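Local coordinates for protein Ifi204 (Mus musculus domesticus, PDB 5YZW) that probably senses DNA in innate immunity, as an interferon-inducible PYHIN-family protein whose HIN domain recognises DNA, at residues Ser164-Val169 against Ser188-Ile193; Asn103-Ile108 against Ser121-Val126. All coordinates share one frame; numbering follows the deposited sequence.

Contact 1: Ser164-Val169 against Ser188-Ile193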
ATOM      1  N   SER A 164     -12.153 -14.186   7.242  1.00 98.58           N
ATOM      2  CA  SER A 164     -11.911 -13.380   6.059  1.00 94.55           C
ATOM      3  C   SER A 164     -10.411 -13.187   5.849  1.00 94.09           C
ATOM      4  O   SER A 164      -9.605 -13.285   6.785  1.00 91.14           O
ATOM      5  CB  SER A 164     -12.610 -12.025   6.181  1.00 84.28           C
ATOM      6  OG  SER A 164     -14.014 -12.190   6.281  1.00 86.24           O
ATOM      7  N   LYS A 165     -10.037 -12.932   4.598  1.00 93.74           N
ATOM      8  CA  LYS A 165      -8.661 -12.597   4.251  1.00 93.15           C
ATOM      9  C   LYS A 165      -8.557 -11.099   3.992  1.00 81.55           C
ATOM     10  O   LYS A 165      -9.375 -10.525   3.264  1.00 76.85           O
ATOM     11  CB  LYS A 165      -8.173 -13.384   3.034  1.00 98.80           C
ATOM     12  CG  LYS A 165      -6.708 -13.800   3.153  1.00100.89           C
ATOM     13  CD  LYS A 165      -6.149 -14.284   1.829  1.00102.20           C
ATOM     14  CE  LYS A 165      -4.674 -14.639   1.944  1.00 99.24           C
ATOM     15  NZ  LYS A 165      -4.080 -14.889   0.600  1.00 92.86           N
ATOM     16  N   LEU A 166      -7.543 -10.478   4.584  1.00 74.75           N
ATOM     17  CA  LEU A 166      -7.420  -9.031   4.657  1.00 73.17           C
ATOM     18  C   LEU A 166      -6.225  -8.558   3.842  1.00 69.46           C
ATOM     19  O   LEU A 166      -5.098  -9.016   4.061  1.00 69.95           O
ATOM     20  CB  LEU A 166      -7.252  -8.594   6.106  1.00 72.33           C
ATOM     21  CG  LEU A 166      -8.441  -7.876   6.714  1.00 76.95           C
ATOM     22  CD1 LEU A 166      -8.020  -7.328   8.059  1.00 79.69           C
ATOM     23  CD2 LEU A 166      -8.899  -6.783   5.782  1.00 76.86           C
ATOM     24  N   ARG A 167      -6.470  -7.635   2.919  1.00 68.79           N
ATOM     25  CA  ARG A 167      -5.405  -6.981   2.170  1.00 62.31           C
ATOM     26  C   ARG A 167      -5.122  -5.647   2.845  1.00 56.62           C
ATOM     27  O   ARG A 167      -5.996  -4.773   2.891  1.00 61.86           O
ATOM     28  CB  ARG A 167      -5.790  -6.785   0.709  1.00 59.79           C
ATOM     29  CG  ARG A 167      -4.850  -5.841  -0.060  1.00 53.34           C
ATOM     30  CD  ARG A 167      -5.251  -5.783  -1.523  1.00 67.36           C
ATOM     31  NE  ARG A 167      -5.068  -7.083  -2.164  1.00 77.43           N
ATOM     32  CZ  ARG A 167      -5.895  -7.597  -3.072  1.00 83.96           C
ATOM     33  NH1 ARG A 167      -6.975  -6.922  -3.454  1.00 79.52           N
ATOM     34  NH2 ARG A 167      -5.641  -8.789  -3.603  1.00 86.67           N
ATOM     35  N   LEU A 168      -3.917  -5.508   3.395  1.00 53.41           N
ATOM     36  CA  LEU A 168      -3.496  -4.308   4.107  1.00 51.57           C
ATOM     37  C   LEU A 168      -2.507  -3.539   3.255  1.00 49.87           C
ATOM     38  O   LEU A 168      -1.542  -4.119   2.740  1.00 50.31           O
ATOM     39  CB  LEU A 168      -2.842  -4.643   5.450  1.00 52.40           C
ATOM     40  CG  LEU A 168      -3.522  -5.648   6.379  1.00 56.48           C
ATOM     41  CD1 LEU A 168      -2.526  -6.125   7.429  1.00 54.96           C
ATOM     42  CD2 LEU A 168      -4.703  -4.988   7.022  1.00 58.98           C
ATOM     43  N   VAL A 169      -2.721  -2.233   3.132  1.00 49.97           N
ATOM     44  CA  VAL A 169      -1.792  -1.380   2.393  1.00 47.31           C
ATOM     45  C   VAL A 169      -1.382  -0.217   3.281  1.00 45.95           C
ATOM     46  O   VAL A 169      -2.242   0.514   3.793  1.00 48.94           O
ATOM     47  CB  VAL A 169      -2.397  -0.865   1.081  1.00 45.51           C
ATOM     48  CG1 VAL A 169      -1.381   0.012   0.374  1.00 41.79           C
ATOM     49  CG2 VAL A 169      -2.858  -2.036   0.222  1.00 44.32           C
ATOM     50  N   SER A 188      -3.525   4.667   5.262  1.00 47.77           N
ATOM     51  CA  SER A 188      -3.792   3.239   5.187  1.00 40.26           C
ATOM     52  C   SER A 188      -4.998   2.941   4.322  1.00 44.96           C
ATOM     53  O   SER A 188      -5.918   3.753   4.147  1.00 48.02           O
ATOM     54  CB  SER A 188      -4.037   2.611   6.580  1.00 42.06           C
ATOM     55  OG  SER A 188      -2.931   2.792   7.443  1.00 44.29           O
ATOM     56  N   TYR A 189      -5.004   1.716   3.819  1.00 41.57           N
ATOM     57  CA  TYR A 189      -6.125   1.204   3.053  1.00 43.20           C
ATOM     58  C   TYR A 189      -6.226  -0.282   3.348  1.00 48.67           C
ATOM     59  O   TYR A 189      -5.217  -0.960   3.559  1.00 50.65           O
ATOM     60  CB  TYR A 189      -5.947   1.450   1.529  1.00 45.78           C
ATOM     61  CG  TYR A 189      -7.009   0.750   0.701  1.00 46.18           C
ATOM     62  CD1 TYR A 189      -8.252   1.342   0.482  1.00 44.39           C
ATOM     63  CD2 TYR A 189      -6.782  -0.507   0.162  1.00 44.47           C
ATOM     64  CE1 TYR A 189      -9.247   0.685  -0.261  1.00 49.05           C
ATOM     65  CE2 TYR A 189      -7.756  -1.167  -0.581  1.00 43.62           C
ATOM     66  CZ  TYR A 189      -8.988  -0.576  -0.788  1.00 51.47           C
ATOM     67  OH  TYR A 189      -9.945  -1.245  -1.531  1.00 55.12           O
ATOM     68  N   MET A 190      -7.448  -0.791   3.357  1.00 47.44           N
ATOM     69  CA  MET A 190      -7.622  -2.220   3.531  1.00 46.88           C
ATOM     70  C   MET A 190      -8.924  -2.635   2.870  1.00 54.91           C
ATOM     71  O   MET A 190      -9.849  -1.831   2.728  1.00 57.39           O
ATOM     72  CB  MET A 190      -7.632  -2.612   5.019  1.00 59.65           C
ATOM     73  CG  MET A 190      -8.693  -1.895   5.846  1.00 67.20           C
ATOM     74  SD  MET A 190      -8.641  -2.322   7.616  1.00 73.01           S
ATOM     75  CE  MET A 190      -7.891  -3.915   7.529  1.00 51.34           C
ATOM     76  N   GLN A 191      -8.976  -3.899   2.455  1.00 57.37           N
ATOM     77  CA  GLN A 191     -10.212  -4.496   1.978  1.00 59.60           C
ATOM     78  C   GLN A 191     -10.133  -5.999   2.202  1.00 70.18           C
ATOM     79  O   GLN A 191      -9.042  -6.573   2.260  1.00 70.04           O
ATOM     80  CB  GLN A 191     -10.465  -4.178   0.505  1.00 67.13           C
ATOM     81  CG  GLN A 191      -9.917  -5.217  -0.439  1.00 73.84           C
ATOM     82  CD  GLN A 191      -9.759  -4.698  -1.855  1.00 75.51           C
ATOM     83  OE1 GLN A 191      -8.737  -4.937  -2.498  1.00 76.74           O
ATOM     84  NE2 GLN A 191     -10.783  -4.010  -2.358  1.00 73.24           N
ATOM     85  N   VAL A 192     -11.303  -6.633   2.349  1.00 73.72           N
ATOM     86  CA  VAL A 192     -11.370  -8.084   2.454  1.00 77.98           C
ATOM     87  C   VAL A 192     -11.427  -8.669   1.047  1.00 78.50           C
ATOM     88  O   VAL A 192     -11.935  -8.044   0.110  1.00 76.74           O
ATOM     89  CB  VAL A 192     -12.577  -8.536   3.306  1.00 80.59           C
ATOM     90  CG1 VAL A 192     -12.715  -7.672   4.558  1.00 78.50           C
ATOM     91  CG2 VAL A 192     -13.849  -8.490   2.495  1.00 85.39           C
ATOM     92  N   ILE A 193     -10.905  -9.883   0.893  1.00 90.73           N
ATOM     93  CA  ILE A 193     -10.941 -10.567  -0.399  1.00 99.92           C
ATOM     94  C   ILE A 193     -11.986 -11.687  -0.411  1.00105.80           C
ATOM     95  O   ILE A 193     -12.508 -12.057  -1.468  1.00107.56           O
ATOM     96  CB  ILE A 193      -9.556 -11.121  -0.764  1.00101.15           C
ATOM     97  CG1 ILE A 193      -8.466 -10.116  -0.391  1.00 99.82           C
ATOM     98  CG2 ILE A 193      -9.492 -11.454  -2.249  1.00104.32           C
ATOM     99  CD1 ILE A 193      -7.076 -10.713  -0.301  1.00 94.67           C
TER
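With CG of Arg167 anti to its own nitrogen (chi1 168°) and the chain bent at chi3, the arginine runs alongside Gln191, and both side chains point the same way. NH1 donates to Gln191 OE1 at 2.8 Å. The bond is somewhat bent, 139° at the hydrogen; the guanidinium and amide planes stand 71° apart, and OE1 lies somewhat out of the guanidinium plane. Ile193 CD1 covers one face of that group, set toward its rim, while Arg167 NH2 forms a salt bridge with Glu123 of the neighbouring strand 119-132. Cut back to alanine, this position would probably leave Glu123 with little more than a long, weak pairing to Lys165, and Gln191 OE1 without this donor, setting the amide free to turn. Beneath these side chains strands 165-169 and 189-192 pair antiparallel in the second beta-sheet of the HIN domain, a member of the OB clan. Arg167 with Gln191 and Val169 with Tyr189 are hydrogen-bonded pairs, each joined by two backbone bonds, and Ile193 N adds another to Lys165 O. The Tyr189 ring meets Val169 CG2 at its edge, CD2 lying 4.2 Å from that methyl, and its hydroxyl bonds to Glu20 of strand 11-25. Leu166, Leu168, Met190 and Val192 occupy the other sheet face, in non-hydrogen-bonded pairs. A bend at chi3 of Met190 brings CE back to the leucines. This methyl approaches Leu168 CD2 at 3.4 Å and Leu166 CD1 at 3.5 Å, both close for carbon pairs. The two faces thus differ in chemistry: an apolar one closed around a methionine methyl, and a mixed one where Arg167, salt-bridged to Glu123 and hydrogen-bonded to Gln191, probably helps tie three strands together.

Contact 2: Asn103-Ile108 against Ser121-Val126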
ATOM      1  N   ASN A 103       4.710  -8.322  -5.459  1.00 46.77           N
ATOM      2  CA  ASN A 103       3.404  -8.648  -4.903  1.00 61.28           C
ATOM      3  C   ASN A 103       3.498  -9.544  -3.667  1.00 63.05           C
ATOM      4  O   ASN A 103       2.484 -10.087  -3.217  1.00 66.59           O
ATOM      5  CB  ASN A 103       2.544  -9.301  -5.996  1.00 71.18           C
ATOM      6  CG  ASN A 103       1.092  -9.472  -5.587  1.00 81.41           C
ATOM      7  OD1 ASN A 103       0.628 -10.591  -5.356  1.00 83.47           O
ATOM      8  ND2 ASN A 103       0.371  -8.364  -5.482  1.00 86.10           N
ATOM      9  N   ALA A 104       4.683  -9.708  -3.094  1.00 64.68           N
ATOM     10  CA  ALA A 104       4.839 -10.665  -2.011  1.00 64.08           C
ATOM     11  C   ALA A 104       4.340 -10.080  -0.699  1.00 66.87           C
ATOM     12  O   ALA A 104       4.486  -8.882  -0.434  1.00 64.46           O
ATOM     13  CB  ALA A 104       6.300 -11.093  -1.872  1.00 56.60           C
ATOM     14  N   THR A 105       3.739 -10.932   0.111  1.00 67.71           N
ATOM     15  CA  THR A 105       3.352 -10.591   1.469  1.00 59.47           C
ATOM     16  C   THR A 105       4.463 -10.996   2.427  1.00 63.47           C
ATOM     17  O   THR A 105       4.899 -12.155   2.402  1.00 69.00           O
ATOM     18  CB  THR A 105       2.052 -11.293   1.847  1.00 60.88           C
ATOM     19  OG1 THR A 105       0.939 -10.609   1.249  1.00 57.79           O
ATOM     20  CG2 THR A 105       1.874 -11.307   3.354  1.00 61.64           C
ATOM     21  N   PRO A 106       4.973 -10.085   3.256  1.00 54.77           N
ATOM     22  CA  PRO A 106       6.029 -10.466   4.202  1.00 53.08           C
ATOM     23  C   PRO A 106       5.509 -11.484   5.211  1.00 57.94           C
ATOM     24  O   PRO A 106       4.366 -11.398   5.671  1.00 63.67           O
ATOM     25  CB  PRO A 106       6.402  -9.139   4.889  1.00 49.25           C
ATOM     26  CG  PRO A 106       5.659  -8.061   4.165  1.00 45.99           C
ATOM     27  CD  PRO A 106       4.528  -8.695   3.430  1.00 49.29           C
ATOM     28  N   LYS A 107       6.345 -12.468   5.541  1.00 64.86           N
ATOM     29  CA  LYS A 107       5.959 -13.412   6.587  1.00 70.07           C
ATOM     30  C   LYS A 107       6.013 -12.732   7.954  1.00 62.01           C
ATOM     31  O   LYS A 107       6.864 -11.874   8.211  1.00 60.16           O
ATOM     32  CB  LYS A 107       6.845 -14.662   6.560  1.00 76.38           C
ATOM     33  CG  LYS A 107       6.742 -15.458   5.251  1.00 75.58           C
ATOM     34  CD  LYS A 107       6.216 -16.866   5.465  1.00 74.90           C
ATOM     35  CE  LYS A 107       5.417 -17.365   4.261  1.00 72.99           C
ATOM     36  NZ  LYS A 107       5.108 -18.823   4.343  1.00 82.96           N
ATOM     37  N   ILE A 108       5.070 -13.098   8.822  1.00 66.48           N
ATOM     38  CA  ILE A 108       4.951 -12.445  10.125  1.00 64.31           C
ATOM     39  C   ILE A 108       6.266 -12.515  10.891  1.00 63.00           C
ATOM     40  O   ILE A 108       6.702 -11.524  11.493  1.00 63.01           O
ATOM     41  CB  ILE A 108       3.783 -13.064  10.915  1.00 73.43           C
ATOM     42  CG1 ILE A 108       2.456 -12.695  10.244  1.00 69.18           C
ATOM     43  CG2 ILE A 108       3.822 -12.652  12.390  1.00 66.73           C
ATOM     44  CD1 ILE A 108       1.250 -12.827  11.133  1.00 72.71           C
ATOM     45  N   SER A 121       2.730  -3.701   3.787  1.00 43.24           N
ATOM     46  CA  SER A 121       1.603  -4.085   2.953  1.00 41.56           C
ATOM     47  C   SER A 121       1.596  -5.599   2.870  1.00 44.17           C
ATOM     48  O   SER A 121       2.660  -6.215   2.794  1.00 52.08           O
ATOM     49  CB  SER A 121       1.724  -3.499   1.539  1.00 43.80           C
ATOM     50  OG  SER A 121       1.310  -2.143   1.512  1.00 46.01           O
ATOM     51  N   GLY A 122       0.419  -6.207   2.889  1.00 49.61           N
ATOM     52  CA  GLY A 122       0.347  -7.658   2.909  1.00 57.38           C
ATOM     53  C   GLY A 122      -1.084  -8.140   2.997  1.00 58.70           C
ATOM     54  O   GLY A 122      -1.991  -7.396   3.386  1.00 57.47           O
ATOM     55  N   GLU A 123      -1.266  -9.407   2.625  1.00 62.58           N
ATOM     56  CA  GLU A 123      -2.556 -10.079   2.696  1.00 64.99           C
ATOM     57  C   GLU A 123      -2.464 -11.198   3.720  1.00 68.42           C
ATOM     58  O   GLU A 123      -1.639 -12.105   3.574  1.00 70.84           O
ATOM     59  CB  GLU A 123      -2.968 -10.645   1.341  1.00 75.01           C
ATOM     60  CG  GLU A 123      -2.902  -9.670   0.192  1.00 85.29           C
ATOM     61  CD  GLU A 123      -3.339 -10.299  -1.117  1.00 88.95           C
ATOM     62  OE1 GLU A 123      -3.250  -9.622  -2.160  1.00 85.86           O
ATOM     63  OE2 GLU A 123      -3.772 -11.469  -1.095  1.00 93.10           O
ATOM     64  N   TYR A 124      -3.324 -11.150   4.735  1.00 66.00           N
ATOM     65  CA  TYR A 124      -3.251 -12.090   5.842  1.00 71.56           C
ATOM     66  C   TYR A 124      -4.637 -12.626   6.180  1.00 80.81           C
ATOM     67  O   TYR A 124      -5.660 -11.995   5.899  1.00 83.05           O
ATOM     68  CB  TYR A 124      -2.635 -11.431   7.084  1.00 56.28           C
ATOM     69  CG  TYR A 124      -1.257 -10.874   6.854  1.00 63.29           C
ATOM     70  CD1 TYR A 124      -0.139 -11.690   6.912  1.00 68.36           C
ATOM     71  CD2 TYR A 124      -1.076  -9.535   6.536  1.00 54.82           C
ATOM     72  CE1 TYR A 124       1.129 -11.184   6.702  1.00 59.15           C
ATOM     73  CE2 TYR A 124       0.195  -9.018   6.306  1.00 58.09           C
ATOM     74  CZ  TYR A 124       1.293  -9.851   6.391  1.00 55.95           C
ATOM     75  OH  TYR A 124       2.561  -9.351   6.159  1.00 56.84           O
ATOM     76  N   LEU A 125      -4.651 -13.813   6.784  1.00 87.89           N
ATOM     77  CA  LEU A 125      -5.875 -14.431   7.283  1.00 90.00           C
ATOM     78  C   LEU A 125      -6.163 -13.937   8.691  1.00 82.69           C
ATOM     79  O   LEU A 125      -5.265 -13.911   9.540  1.00 75.80           O
ATOM     80  CB  LEU A 125      -5.756 -15.957   7.284  1.00 99.88           C
ATOM     81  CG  LEU A 125      -5.726 -16.660   5.924  1.00108.32           C
ATOM     82  CD1 LEU A 125      -4.294 -16.871   5.442  1.00107.51           C
ATOM     83  CD2 LEU A 125      -6.481 -17.988   6.002  1.00112.47           C
ATOM     84  N   VAL A 126      -7.410 -13.544   8.934  1.00 82.36           N
ATOM     85  CA  VAL A 126      -7.847 -13.087  10.249  1.00 86.01           C
ATOM     86  C   VAL A 126      -8.402 -14.271  11.027  1.00 86.43           C
ATOM     87  O   VAL A 126      -9.120 -15.107  10.470  1.00 85.60           O
ATOM     88  CB  VAL A 126      -8.899 -11.971  10.114  1.00 85.95           C
ATOM     89  CG1 VAL A 126      -9.125 -11.283  11.457  1.00 89.20           C
ATOM     90  CG2 VAL A 126      -8.479 -10.968   9.033  1.00 71.30           C
TER
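Thr105 and Pro106, in the loop between helices 96-103 and 108-112, dock on residues 121-126 of strand 119-132, in the second beta-sheet of this HIN domain, an OB-clan fold. Thr105 OG1 accepts the backbone N-H of Glu123 at 2.9 Å, a nearly straight bond of 165° at the hydrogen. The threonine's first torsion (chi1 -78°) puts that hydroxyl beside its own nitrogen and turns CG2 to the Tyr124 ring, where the methyl lies 3.4 Å from CZ in an oblique approach. One small side chain thereby grips the strand through a polar and an apolar branch. Tyr124 returns a bond to the loop: its OH donates to Pro106 O at 2.8 Å, with the acceptor near the ring plane and the hydroxyl tilted 19° from the carbonyl plane. The proline ring crosses the tyrosine at about a right angle, and Pro106 CD lies 3.2 Å from Ser121 O. Farther along, Ile108 CG1 reaches Tyr124 CE1 at 4.1 Å. Gly122 CA is 3.4 Å from Thr105 OG1; a CB on this glycine would be tight against Thr105 CG2 and Pro106 CD and would clash with Tyr124 CE2. Lys107 is the N-cap of helix 108-112, from which Leu111 packs on both Pro106 and Tyr124, while Ile140 of strand 135-142 and Leu168 of strand 165-169 also touch the tyrosine.

How the contacts relate
Along the chain contact 2 is completed first and contact 1 follows it, and their centres lie about 10 Å apart. Both belong to the second mixed sheet of the domain, in which strand 165-169 is flanked by 119-132 and 189-192. Leu168 N lies 2.7 Å from Gly122 O and Leu166 N lies 2.8 Å from Tyr124 O, probable hydrogen bonds that join the two contacts directly. Contact 1 brings the chain's last modelled strand into this sheet, whereas contact 2 fastens the segment linking two short helices to it. Together they connect interhelical loop, central strands and C-terminal strand within one half of the DNA-recognising HIN domain.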